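Local coordinates for natterin-like protein (Lethenteron camtschaticum, PDB 6IUL), which is a lamprey immune protein and cytotoxin that probably binds glycans through its jacalin-like lectin domain and forms pores in membranes through its aerolysin-type module, at residues N178-S181 with I182-Y186. Residues are numbered along the deposited sequence; the frame is centred on the assembly and turned at random.
Sequences NDTS and IVQSY
Asn178 and Gln184 stack their side-chain amides across the turn that joins strand 166-178 to strand 184-200, at the far end of the elongated aerolysin-type module. An Asx turn organises the start of this connection: Asn178 OD1 accepts from the backbone N of Thr180 at 3.0 Å, the donor tilted from the carbonyl plane. The same oxygen takes a second bond from Thr180 OG1 at 2.8 Å, this one in the carbonyl plane and on a lone pair. Asn178 CG lies anti to the backbone N (chi1 -176°), which carries the amide into the bend of the chain. There ND2 bonds to Ile182 O at 2.9 Å, nearly straight at 173°; Ile182 O lies in the plane of the Asn178 amide, while ND2 stands above the carbonyl plane of Ile182. ND2 also bonds to Val256 O of strand 241-256, so both ends of this buried amide are engaged and its rotation is fixed. Gln184 covers one face of it. With CG anti to its own carbonyl carbon and an extended chain beyond, the glutamine amide lies almost parallel to that of Asn178, the planes 5° apart and CD 3.1 Å from Asn178 OD1. The two amides meet by stacking, with no hydrogen bond between them. Gln184 opens strand 184-200 and its backbone bonds to Val256, while the Asn178 backbone bonds to Lys260, so the turn is anchored on both sides. The side chains of Thr180 and Gln184 point at each other from opposite directions, methyl CG2 of Thr180 resting 3.2 Å from Gln184 NE2. On its other branch, Thr180 OG1 also receives a weak hydrogen bond, 3.4 Å long, from the backbone N of Ile182.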
loop_
_atom_site.group_PDB
_atom_site.type_symbol
_atom_site.label_atom_id
_atom_site.label_comp_id
_atom_site.label_asym_id
_atom_site.label_seq_id
_atom_site.Cartn_x
_atom_site.Cartn_y
_atom_site.Cartn_z
ATOM N N ASN A 178 2.787 23.794 41.132
ATOM C CA ASN A 178 2.344 25.153 41.467
ATOM C C ASN A 178 2.811 25.485 42.872
ATOM O O ASN A 178 2.219 25.043 43.883
ATOM C CB ASN A 178 0.815 25.300 41.383
ATOM C CG ASN A 178 0.336 26.732 41.625
ATOM O OD1 ASN A 178 1.151 27.615 41.871
ATOM N ND2 ASN A 178 -0.982 26.972 41.508
ATOM N N ASP A 179 3.903 26.248 42.910
ATOM C CA ASP A 179 4.549 26.638 44.151
ATOM C C ASP A 179 4.099 28.040 44.573
ATOM O O ASP A 179 4.577 28.574 45.585
ATOM C CB ASP A 179 6.065 26.619 43.974
ATOM C CG ASP A 179 6.658 25.210 44.080
ATOM O OD1 ASP A 179 6.055 24.255 44.614
ATOM O OD2 ASP A 179 7.812 25.071 43.665
ATOM N N THR A 180 3.137 28.600 43.845
ATOM C CA THR A 180 2.597 29.913 44.161
ATOM C C THR A 180 1.286 29.836 44.934
ATOM O O THR A 180 0.714 28.759 45.121
ATOM C CB THR A 180 2.385 30.734 42.891
ATOM O OG1 THR A 180 1.128 30.420 42.303
ATOM C CG2 THR A 180 3.521 30.474 41.904
ATOM N N SER A 181 0.806 31.009 45.339
ATOM C CA SER A 181 -0.332 31.116 46.244
ATOM C C SER A 181 -1.634 31.331 45.500
ATOM O O SER A 181 -2.648 31.493 46.131
ATOM C CB SER A 181 -0.074 32.276 47.223
ATOM O OG SER A 181 0.107 33.490 46.470
ATOM N N ILE A 182 -1.613 31.258 44.165
ATOM C CA ILE A 182 -2.839 31.281 43.380
ATOM C C ILE A 182 -2.847 30.154 42.321
ATOM O O ILE A 182 -1.789 29.762 41.775
ATOM C CB ILE A 182 -3.027 32.652 42.682
ATOM C CG1 ILE A 182 -4.416 32.724 42.061
ATOM C CG2 ILE A 182 -1.933 32.909 41.648
ATOM C CD1 ILE A 182 -5.560 32.429 43.038
ATOM N N VAL A 183 -4.043 29.657 42.040
ATOM C CA VAL A 183 -4.245 28.628 41.054
ATOM C C VAL A 183 -3.585 28.980 39.730
ATOM O O VAL A 183 -3.647 30.122 39.264
ATOM C CB VAL A 183 -5.744 28.320 40.864
ATOM C CG1 VAL A 183 -6.533 29.575 40.554
ATOM C CG2 VAL A 183 -5.950 27.324 39.742
ATOM N N GLN A 184 -2.915 28.006 39.136
ATOM C CA GLN A 184 -2.287 28.260 37.847
ATOM C C GLN A 184 -2.966 27.386 36.784
ATOM O O GLN A 184 -3.549 26.311 37.028
ATOM C CB GLN A 184 -0.800 27.973 37.861
ATOM C CG GLN A 184 0.088 28.803 38.770
ATOM C CD GLN A 184 1.532 28.167 38.893
ATOM O OE1 GLN A 184 1.726 26.947 38.662
ATOM N NE2 GLN A 184 2.525 28.972 39.270
ATOM N N SER A 185 -2.849 27.829 35.554
ATOM C CA SER A 185 -3.467 27.125 34.471
ATOM C C SER A 185 -2.465 26.990 33.318
ATOM O O SER A 185 -1.765 27.920 33.022
ATOM C CB SER A 185 -4.742 27.859 34.117
ATOM O OG SER A 185 -5.544 26.967 33.377
ATOM N N TYR A 186 -2.368 25.808 32.732
ATOM C CA TYR A 186 -1.349 25.490 31.694
ATOM C C TYR A 186 -1.973 24.740 30.561
ATOM O O TYR A 186 -3.069 24.269 30.685
ATOM C CB TYR A 186 -0.265 24.544 32.257
ATOM C CG TYR A 186 0.518 25.049 33.432
ATOM C CD1 TYR A 186 0.050 24.877 34.713
ATOM C CD2 TYR A 186 1.744 25.676 33.261
ATOM C CE1 TYR A 186 0.770 25.335 35.802
ATOM C CE2 TYR A 186 2.487 26.102 34.344
ATOM C CZ TYR A 186 1.989 25.936 35.600
ATOM O OH TYR A 186 2.734 26.352 36.687
#